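Local coordinates for protein CsuE (Acinetobacter baumannii, PDB 6FJY) that serves as the tip adhesion subunit of archaic chaperone-usher Csu pili, probably mediating the attachment that starts biofilm formation, at residues 48-53 and 127-132; 148-153 and 165-170; 222-227 and 302-307. One frame throughout, in Å; residues are numbered along the deposited sequence.

Contact 1: residues 48-53 and 127-132; sequences LKYRVE and LKVKWF
Tyr50, with CG lodged between its backbone N and carbonyl carbon (chi1 65°), sends its ring away from strand 127-132, whereas Trp131, with CG beside its own N (chi1 -49°), swings its indole back toward strand 48-53. The two ring planes meet obliquely, at 46°; the closest side-chain approach of this pair is Tyr50 CB to Trp131 CE3 at 3.7 Å. Leu48 CD2 adds itself at the indole edge, Val129 CG1 meets Tyr50 CB at 3.6 Å, and Val52, paired with Val129, lies on the same face.

The backbones are antiparallel. Lys49 with Phe132 and Arg51 with Lys130 are hydrogen-bonded pairs, each with a bond in both directions; Lys49 N to Phe132 O is 3.0 Å. Tyr50-Trp131 and Val52-Val129 are the non-hydrogen-bonded pairs between and beyond them. A further bond joins Glu53 N to Lys128 O at 2.6 Å.

The other face combines the Phe132 ring with charged side chains. Lys49 CE lies over one face of the Phe132 ring, toward its rim, while Arg51 NH2 approaches Phe132 CZ obliquely at 3.6 Å. Lys130 runs beside Arg51, its CD over one guanidinium face. Glu53 divides its carboxylate: OE1 makes a salt bridge to Lys128 NZ at 3.5 Å, and OE2 a long one to Lys130 NZ at 3.8 Å.

Lys130 has a second salt bridge, to Asp168, so two acidic groups probably offset the gathering of Arg51, Lys128 and Lys130. The sheet is thus two-sided, with a buried apolar face and a cationic one tempered by carboxylates.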
loop_
_atom_site.group_PDB
_atom_site.type_symbol
_atom_site.label_atom_id
_atom_site.label_comp_id
_atom_site.label_asym_id
_atom_site.label_seq_id
_atom_site.Cartn_x
_atom_site.Cartn_y
_atom_site.Cartn_z
ATOM N N LEU D 48 -33.965 17.395 -5.181
ATOM C CA LEU D 48 -33.351 16.123 -4.823
ATOM C C LEU D 48 -33.492 15.918 -3.325
ATOM O O LEU D 48 -32.994 16.729 -2.539
ATOM C CB LEU D 48 -31.884 16.087 -5.232
ATOM C CG LEU D 48 -31.253 14.693 -5.313
ATOM C CD1 LEU D 48 -30.138 14.698 -6.336
ATOM C CD2 LEU D 48 -30.722 14.238 -3.961
ATOM N N LYS D 49 -34.182 14.848 -2.938
ATOM C CA LYS D 49 -34.146 14.320 -1.587
ATOM C C LYS D 49 -33.869 12.824 -1.679
ATOM O O LYS D 49 -34.180 12.181 -2.687
ATOM C CB LYS D 49 -35.453 14.600 -0.819
ATOM C CG LYS D 49 -36.540 13.543 -0.941
ATOM C CD LYS D 49 -37.793 13.923 -0.111
ATOM C CE LYS D 49 -38.846 12.816 -0.138
ATOM N NZ LYS D 49 -40.154 13.198 0.480
ATOM N N TYR D 50 -33.234 12.278 -0.642
ATOM C CA TYR D 50 -32.883 10.867 -0.626
ATOM C C TYR D 50 -33.359 10.225 0.669
ATOM O O TYR D 50 -33.703 10.903 1.641
ATOM C CB TYR D 50 -31.366 10.632 -0.807
ATOM C CG TYR D 50 -30.466 11.146 0.311
ATOM C CD1 TYR D 50 -30.148 10.348 1.407
ATOM C CD2 TYR D 50 -29.912 12.417 0.251
ATOM C CE1 TYR D 50 -29.319 10.817 2.424
ATOM C CE2 TYR D 50 -29.086 12.883 1.256
ATOM C CZ TYR D 50 -28.794 12.085 2.336
ATOM O OH TYR D 50 -27.975 12.570 3.323
ATOM N N ARG D 51 -33.394 8.894 0.650
ATOM C CA ARG D 51 -33.804 8.100 1.797
ATOM C C ARG D 51 -32.845 6.931 1.913
ATOM O O ARG D 51 -32.726 6.132 0.978
ATOM C CB ARG D 51 -35.248 7.603 1.646
ATOM C CG ARG D 51 -35.747 6.777 2.825
ATOM C CD ARG D 51 -36.969 5.935 2.438
ATOM N NE ARG D 51 -38.041 6.752 1.872
ATOM C CZ ARG D 51 -39.175 6.273 1.365
ATOM N NH1 ARG D 51 -39.419 4.966 1.348
ATOM N NH2 ARG D 51 -40.074 7.111 0.873
ATOM N N VAL D 52 -32.159 6.829 3.046
ATOM C CA VAL D 52 -31.282 5.688 3.275
ATOM C C VAL D 52 -32.134 4.489 3.671
ATOM O O VAL D 52 -32.827 4.515 4.692
ATOM C CB VAL D 52 -30.233 6.001 4.344
ATOM C CG1 VAL D 52 -29.235 4.863 4.435
ATOM C CG2 VAL D 52 -29.548 7.296 4.013
ATOM N N GLU D 53 -32.102 3.440 2.853
ATOM C CA GLU D 53 -32.818 2.202 3.181
ATOM C C GLU D 53 -31.914 1.322 4.040
ATOM O O GLU D 53 -32.160 1.144 5.235
ATOM C CB GLU D 53 -33.274 1.476 1.911
ATOM C CG GLU D 53 -34.561 1.998 1.287
ATOM C CD GLU D 53 -35.120 1.043 0.235
ATOM O OE1 GLU D 53 -34.357 0.179 -0.245
ATOM O OE2 GLU D 53 -36.316 1.142 -0.111
ATOM N N LEU D 127 -25.185 -0.274 0.851
ATOM C CA LEU D 127 -25.776 1.057 0.805
ATOM C C LEU D 127 -26.947 1.048 -0.176
ATOM O O LEU D 127 -26.752 0.921 -1.391
ATOM C CB LEU D 127 -24.728 2.077 0.393
ATOM C CG LEU D 127 -24.687 3.438 1.082
ATOM C CD1 LEU D 127 -24.013 4.457 0.141
ATOM C CD2 LEU D 127 -26.054 3.894 1.514
ATOM N N LYS D 128 -28.162 1.187 0.352
ATOM C CA LYS D 128 -29.378 1.255 -0.444
ATOM C C LYS D 128 -30.035 2.602 -0.200
ATOM O O LYS D 128 -30.394 2.928 0.938
ATOM C CB LYS D 128 -30.339 0.115 -0.093
ATOM C CG LYS D 128 -29.850 -1.260 -0.523
ATOM C CD LYS D 128 -30.876 -2.343 -0.215
ATOM C CE LYS D 128 -32.165 -2.137 -0.993
ATOM N NZ LYS D 128 -33.219 -3.130 -0.608
ATOM N N VAL D 129 -30.197 3.379 -1.259
ATOM C CA VAL D 129 -30.766 4.713 -1.152
ATOM C C VAL D 129 -31.918 4.843 -2.137
ATOM O O VAL D 129 -31.814 4.430 -3.299
ATOM C CB VAL D 129 -29.708 5.812 -1.401
ATOM C CG1 VAL D 129 -30.320 7.191 -1.233
ATOM C CG2 VAL D 129 -28.536 5.647 -0.447
ATOM N N LYS D 130 -33.019 5.413 -1.665
ATOM C CA LYS D 130 -34.128 5.804 -2.514
ATOM C C LYS D 130 -33.968 7.281 -2.832
ATOM O O LYS D 130 -33.887 8.112 -1.919
ATOM C CB LYS D 130 -35.472 5.528 -1.840
ATOM C CG LYS D 130 -36.673 5.659 -2.777
ATOM C CD LYS D 130 -37.957 5.152 -2.106
ATOM C CE LYS D 130 -37.892 3.664 -1.783
ATOM N NZ LYS D 130 -38.189 2.812 -2.977
ATOM N N TRP D 131 -33.914 7.597 -4.123
ATOM C CA TRP D 131 -33.723 8.950 -4.618
ATOM C C TRP D 131 -35.008 9.464 -5.250
ATOM O O TRP D 131 -35.704 8.730 -5.959
ATOM C CB TRP D 131 -32.600 8.999 -5.653
ATOM C CG TRP D 131 -31.348 8.317 -5.216
ATOM C CD1 TRP D 131 -31.047 6.999 -5.345
ATOM C CD2 TRP D 131 -30.223 8.928 -4.582
ATOM N NE1 TRP D 131 -29.804 6.744 -4.829
ATOM C CE2 TRP D 131 -29.272 7.916 -4.357
ATOM C CE3 TRP D 131 -29.923 10.238 -4.193
ATOM C CZ2 TRP D 131 -28.043 8.171 -3.750
ATOM C CZ3 TRP D 131 -28.699 10.487 -3.594
ATOM C CH2 TRP D 131 -27.779 9.460 -3.374
ATOM N N PHE D 132 -35.306 10.732 -4.988
ATOM C CA PHE D 132 -36.407 11.456 -5.611
ATOM C C PHE D 132 -35.789 12.717 -6.202
ATOM O O PHE D 132 -35.358 13.604 -5.459
ATOM C CB PHE D 132 -37.501 11.798 -4.592
ATOM C CG PHE D 132 -37.982 10.619 -3.772
ATOM C CD1 PHE D 132 -37.234 10.137 -2.706
ATOM C CD2 PHE D 132 -39.202 10.019 -4.050
ATOM C CE1 PHE D 132 -37.684 9.059 -1.943
ATOM C CE2 PHE D 132 -39.666 8.947 -3.292
ATOM C CZ PHE D 132 -38.908 8.467 -2.237
#

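Contact 2: residues 148-153 and 165-170; sequences ESPGFR and SGADSL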
loop_
_atom_site.group_PDB
_atom_site.type_symbol
_atom_site.label_atom_id
_atom_site.label_comp_id
_atom_site.label_asym_id
_atom_site.label_seq_id
_atom_site.Cartn_x
_atom_site.Cartn_y
_atom_site.Cartn_z
ATOM N N GLU D 148 -35.825 13.032 -14.298
ATOM C CA GLU D 148 -36.722 12.839 -13.175
ATOM C C GLU D 148 -36.826 11.368 -12.810
ATOM O O GLU D 148 -36.718 10.480 -13.659
ATOM C CB GLU D 148 -38.121 13.398 -13.474
ATOM C CG GLU D 148 -38.182 14.911 -13.420
ATOM C CD GLU D 148 -39.330 15.488 -14.216
ATOM O OE1 GLU D 148 -39.812 14.816 -15.154
ATOM O OE2 GLU D 148 -39.732 16.632 -13.917
ATOM N N SER D 149 -37.000 11.134 -11.517
ATOM C CA SER D 149 -37.389 9.854 -10.972
ATOM C C SER D 149 -38.885 9.667 -11.191
ATOM O O SER D 149 -39.605 10.639 -11.435
ATOM C CB SER D 149 -37.036 9.795 -9.486
ATOM O OG SER D 149 -37.683 10.830 -8.769
ATOM N N PRO D 150 -39.382 8.431 -11.107
ATOM C CA PRO D 150 -40.743 8.150 -11.595
ATOM C C PRO D 150 -41.822 8.816 -10.750
ATOM O O PRO D 150 -41.818 8.727 -9.520
ATOM C CB PRO D 150 -40.835 6.624 -11.517
ATOM C CG PRO D 150 -39.843 6.241 -10.485
ATOM C CD PRO D 150 -38.711 7.208 -10.628
ATOM N N GLY D 151 -42.760 9.473 -11.431
ATOM C CA GLY D 151 -43.875 10.124 -10.780
ATOM C C GLY D 151 -43.628 11.545 -10.330
ATOM O O GLY D 151 -44.482 12.111 -9.638
ATOM N N PHE D 152 -42.497 12.144 -10.702
ATOM C CA PHE D 152 -42.164 13.480 -10.233
ATOM C C PHE D 152 -43.002 14.533 -10.948
ATOM O O PHE D 152 -43.199 14.472 -12.164
ATOM C CB PHE D 152 -40.676 13.777 -10.439
ATOM C CG PHE D 152 -40.119 14.756 -9.439
ATOM C CD1 PHE D 152 -40.400 16.107 -9.539
ATOM C CD2 PHE D 152 -39.344 14.316 -8.380
ATOM C CE1 PHE D 152 -39.916 17.002 -8.610
ATOM C CE2 PHE D 152 -38.857 15.204 -7.451
ATOM C CZ PHE D 152 -39.142 16.552 -7.569
ATOM N N ARG D 153 -43.475 15.515 -10.181
ATOM C CA ARG D 153 -44.313 16.592 -10.705
ATOM C C ARG D 153 -43.809 17.918 -10.147
ATOM O O ARG D 153 -43.936 18.176 -8.947
ATOM C CB ARG D 153 -45.785 16.370 -10.349
ATOM N N SER D 165 -42.521 8.021 -6.598
ATOM C CA SER D 165 -42.219 6.778 -5.898
ATOM C C SER D 165 -40.729 6.567 -5.660
ATOM O O SER D 165 -40.362 5.737 -4.820
ATOM C CB SER D 165 -42.783 5.586 -6.680
ATOM O OG SER D 165 -42.284 5.578 -8.011
ATOM N N GLY D 166 -39.866 7.267 -6.391
ATOM C CA GLY D 166 -38.437 7.190 -6.157
ATOM C C GLY D 166 -37.736 6.125 -6.979
ATOM O O GLY D 166 -38.342 5.337 -7.711
ATOM N N ALA D 167 -36.407 6.125 -6.860
ATOM C CA ALA D 167 -35.547 5.170 -7.547
ATOM C C ALA D 167 -34.433 4.734 -6.609
ATOM O O ALA D 167 -33.806 5.565 -5.946
ATOM C CB ALA D 167 -34.950 5.764 -8.826
ATOM N N ASP D 168 -34.172 3.432 -6.579
ATOM C CA ASP D 168 -33.321 2.817 -5.572
ATOM C C ASP D 168 -31.960 2.476 -6.159
ATOM O O ASP D 168 -31.870 1.725 -7.134
ATOM C CB ASP D 168 -33.989 1.567 -5.007
ATOM C CG ASP D 168 -35.317 1.870 -4.375
ATOM O OD1 ASP D 168 -35.466 2.996 -3.854
ATOM O OD2 ASP D 168 -36.210 0.996 -4.396
ATOM N N SER D 169 -30.906 3.011 -5.547
ATOM C CA SER D 169 -29.532 2.628 -5.834
ATOM C C SER D 169 -29.054 1.609 -4.808
ATOM O O SER D 169 -29.588 1.500 -3.703
ATOM C CB SER D 169 -28.601 3.849 -5.839
ATOM O OG SER D 169 -28.413 4.392 -4.545
ATOM N N LEU D 170 -28.036 0.851 -5.199
ATOM C CA LEU D 170 -27.500 -0.241 -4.401
ATOM C C LEU D 170 -26.017 -0.358 -4.705
ATOM O O LEU D 170 -25.629 -0.499 -5.870
ATOM C CB LEU D 170 -28.208 -1.567 -4.721
ATOM C CG LEU D 170 -28.245 -2.722 -3.708
ATOM C CD1 LEU D 170 -28.793 -4.000 -4.367
ATOM C CD2 LEU D 170 -26.909 -2.998 -3.034
#
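Pro150 and Gly151 occupy the two central positions of a type II beta turn from Ser149 to Phe152, and the Pro150 carbonyl O at its centre accepts the N-H of Ser165 at 3.1 Å, with an N-H...O angle of 150°. The positive phi of Gly151 (87°) is what the third position of this turn requires; the bond that closes the turn, Phe152 N to Ser149 O, is weak at 3.3 Å.

The proline ring supplies most of the side-chain contact. Its CG sits 3.3 Å from Gly166 O and 3.5 Å from Ser165 OG, so one ring corner lies against both a carbonyl and a hydroxyl oxygen. On the adjoining ring atom, Pro150 CD approaches Ala167 CB at 4.4 Å, the apolar touch of the contact. Gly166 CA faces Ser149 CB more loosely, at 4.5 Å. The interface is small, burying 176 Å² over both sides, and it lies at the surface.

Ser149 OG accepts the backbone N-H of Tyr133. That bond ties the turn to strand 119-136, which also pairs through Trp131 with Ala167. Strand 119-136 has strand 146-148 and strand 167-184 as antiparallel partners, and the turn following the first meets the start of the second, where Ala167 also packs on Val4 of strand 2-4.

Contact 3: residues 222-227 and 302-307; sequences NGLSPQ and YQDTVT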
loop_
_atom_site.group_PDB
_atom_site.type_symbol
_atom_site.label_atom_id
_atom_site.label_comp_id
_atom_site.label_asym_id
_atom_site.label_seq_id
_atom_site.Cartn_x
_atom_site.Cartn_y
_atom_site.Cartn_z
ATOM N N ASN D 222 28.131 -1.223 3.040
ATOM C CA ASN D 222 29.467 -0.929 3.532
ATOM C C ASN D 222 29.817 0.551 3.416
ATOM O O ASN D 222 30.997 0.912 3.464
ATOM C CB ASN D 222 30.494 -1.782 2.791
ATOM C CG ASN D 222 30.363 -3.254 3.119
ATOM O OD1 ASN D 222 29.946 -3.619 4.216
ATOM N ND2 ASN D 222 30.726 -4.106 2.171
ATOM N N GLY D 223 28.816 1.410 3.256
ATOM C CA GLY D 223 29.041 2.840 3.292
ATOM C C GLY D 223 29.625 3.400 2.008
ATOM O O GLY D 223 29.654 2.760 0.952
ATOM N N LEU D 224 30.107 4.637 2.119
ATOM C CA LEU D 224 30.642 5.363 0.975
ATOM C C LEU D 224 32.128 5.133 0.761
ATOM O O LEU D 224 32.616 5.344 -0.355
ATOM C CB LEU D 224 30.396 6.867 1.134
ATOM C CG LEU D 224 28.954 7.267 1.439
ATOM C CD1 LEU D 224 28.824 8.780 1.584
ATOM C CD2 LEU D 224 28.021 6.736 0.358
ATOM N N SER D 225 32.854 4.707 1.793
ATOM C CA SER D 225 34.308 4.553 1.735
ATOM C C SER D 225 34.723 3.130 2.100
ATOM O O SER D 225 35.487 2.923 3.050
ATOM C CB SER D 225 34.984 5.557 2.665
ATOM O OG SER D 225 34.353 6.822 2.598
ATOM N N PRO D 226 34.246 2.114 1.358
ATOM C CA PRO D 226 34.642 0.741 1.689
ATOM C C PRO D 226 36.083 0.449 1.307
ATOM O O PRO D 226 36.390 0.235 0.128
ATOM C CB PRO D 226 33.659 -0.113 0.880
ATOM C CG PRO D 226 33.311 0.731 -0.282
ATOM C CD PRO D 226 33.336 2.152 0.197
ATOM N N GLN D 227 36.979 0.458 2.295
ATOM C CA GLN D 227 38.342 -0.004 2.063
ATOM C C GLN D 227 38.324 -1.411 1.476
ATOM O O GLN D 227 38.777 -1.635 0.347
ATOM C CB GLN D 227 39.139 0.051 3.369
ATOM C CG GLN D 227 39.150 1.425 4.030
ATOM C CD GLN D 227 39.885 2.474 3.205
ATOM O OE1 GLN D 227 41.096 2.379 2.994
ATOM N NE2 GLN D 227 39.155 3.482 2.736
ATOM N N TYR D 302 35.430 12.842 10.793
ATOM C CA TYR D 302 35.279 11.816 9.774
ATOM C C TYR D 302 33.820 11.397 9.671
ATOM O O TYR D 302 33.098 11.348 10.673
ATOM C CB TYR D 302 36.145 10.590 10.091
ATOM C CG TYR D 302 37.633 10.847 10.103
ATOM C CD1 TYR D 302 38.233 11.516 11.160
ATOM C CD2 TYR D 302 38.439 10.399 9.068
ATOM C CE1 TYR D 302 39.590 11.746 11.178
ATOM C CE2 TYR D 302 39.798 10.623 9.077
ATOM C CZ TYR D 302 40.369 11.297 10.136
ATOM O OH TYR D 302 41.721 11.526 10.156
ATOM N N GLN D 303 33.391 11.080 8.453
ATOM C CA GLN D 303 31.989 10.795 8.208
ATOM C C GLN D 303 31.835 9.649 7.222
ATOM O O GLN D 303 32.712 9.391 6.393
ATOM C CB GLN D 303 31.256 12.026 7.677
ATOM C CG GLN D 303 31.011 13.082 8.728
ATOM C CD GLN D 303 30.275 14.275 8.170
ATOM O OE1 GLN D 303 30.004 14.345 6.972
ATOM N NE2 GLN D 303 29.944 15.223 9.037
ATOM N N ASP D 304 30.696 8.963 7.336
ATOM C CA ASP D 304 30.270 7.972 6.360
ATOM C C ASP D 304 28.752 7.906 6.371
ATOM O O ASP D 304 28.097 8.313 7.333
ATOM C CB ASP D 304 30.863 6.587 6.645
ATOM C CG ASP D 304 30.818 5.674 5.424
ATOM O OD1 ASP D 304 30.648 6.195 4.294
ATOM O OD2 ASP D 304 30.943 4.441 5.598
ATOM N N THR D 305 28.190 7.374 5.296
ATOM C CA THR D 305 26.744 7.210 5.194
ATOM C C THR D 305 26.442 5.761 4.829
ATOM O O THR D 305 26.824 5.292 3.752
ATOM C CB THR D 305 26.152 8.181 4.174
ATOM O OG1 THR D 305 26.623 9.502 4.461
ATOM C CG2 THR D 305 24.642 8.176 4.260
ATOM N N VAL D 306 25.771 5.056 5.735
ATOM C CA VAL D 306 25.438 3.649 5.554
ATOM C C VAL D 306 24.004 3.545 5.059
ATOM O O VAL D 306 23.097 4.184 5.611
ATOM C CB VAL D 306 25.623 2.863 6.863
ATOM C CG1 VAL D 306 25.076 1.455 6.711
ATOM C CG2 VAL D 306 27.087 2.820 7.251
ATOM N N THR D 307 23.804 2.748 4.012
ATOM C CA THR D 307 22.475 2.500 3.478
ATOM C C THR D 307 21.797 1.420 4.316
ATOM O O THR D 307 22.309 0.303 4.432
ATOM C CB THR D 307 22.565 2.090 2.008
ATOM O OG1 THR D 307 23.076 3.181 1.233
ATOM C CG2 THR D 307 21.195 1.716 1.469
#
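Asp304 provides the single hydrogen bond between loop 222-227 and strand 302-307: its OD1 receives Leu224 N at 2.7 Å. The N-H...O angle is 157°, and the lone pair used is the syn one, on the side of the other oxygen. That other oxygen, OD2, is bonded by the hydroxyl of Tyr245.

A weaker polar contact follows along the backbone. Gly223 CA points a hydrogen at Thr305 O, 3.3 Å away with 148° at the hydrogen, and the same CA lies 3.4 Å from Asp304 OD2.

Van der Waals contact comes from Leu224, which runs alongside Thr305, pointing the same way. Its CD1 reaches Thr305 CB at 3.8 Å, while Leu224 CB sits 3.2 Å from Asp304 OD1.

Thr305 OG1 has its polar partner in Ser111 of the CsuC chaperone, one of whose strands pairs in parallel with residues 303-307, as expected for donor-strand complementation. With both oxygens of the buried Asp304 carboxylate engaged, by the loop amide and by Tyr245, its rotation is probably fixed, and the loop is held to an edge along which a CsuC strand continues the sheet.

How the contacts relate
From the N terminus, contact 1 closes first, bringing strand 47-54 onto strand 119-136 across 73 intervening residues. Contact 2 then closes a short loop of eleven residues between 153 and 165, and contact 3 a long one between 227 and 302. The three follow in series, neither nesting nor crossing. Contacts 1 and 2 adjoin, with centres about 9 Å apart: Ala167 O and Ser169 OG of contact 2 probably accept the N-H groups of Trp131 N and NE1 of contact 1. Contact 3 lies on the opposite side of the chain's centre, its centre about 63 Å from that of contact 1, joining a loop to the chaperone-bound strand 302-311.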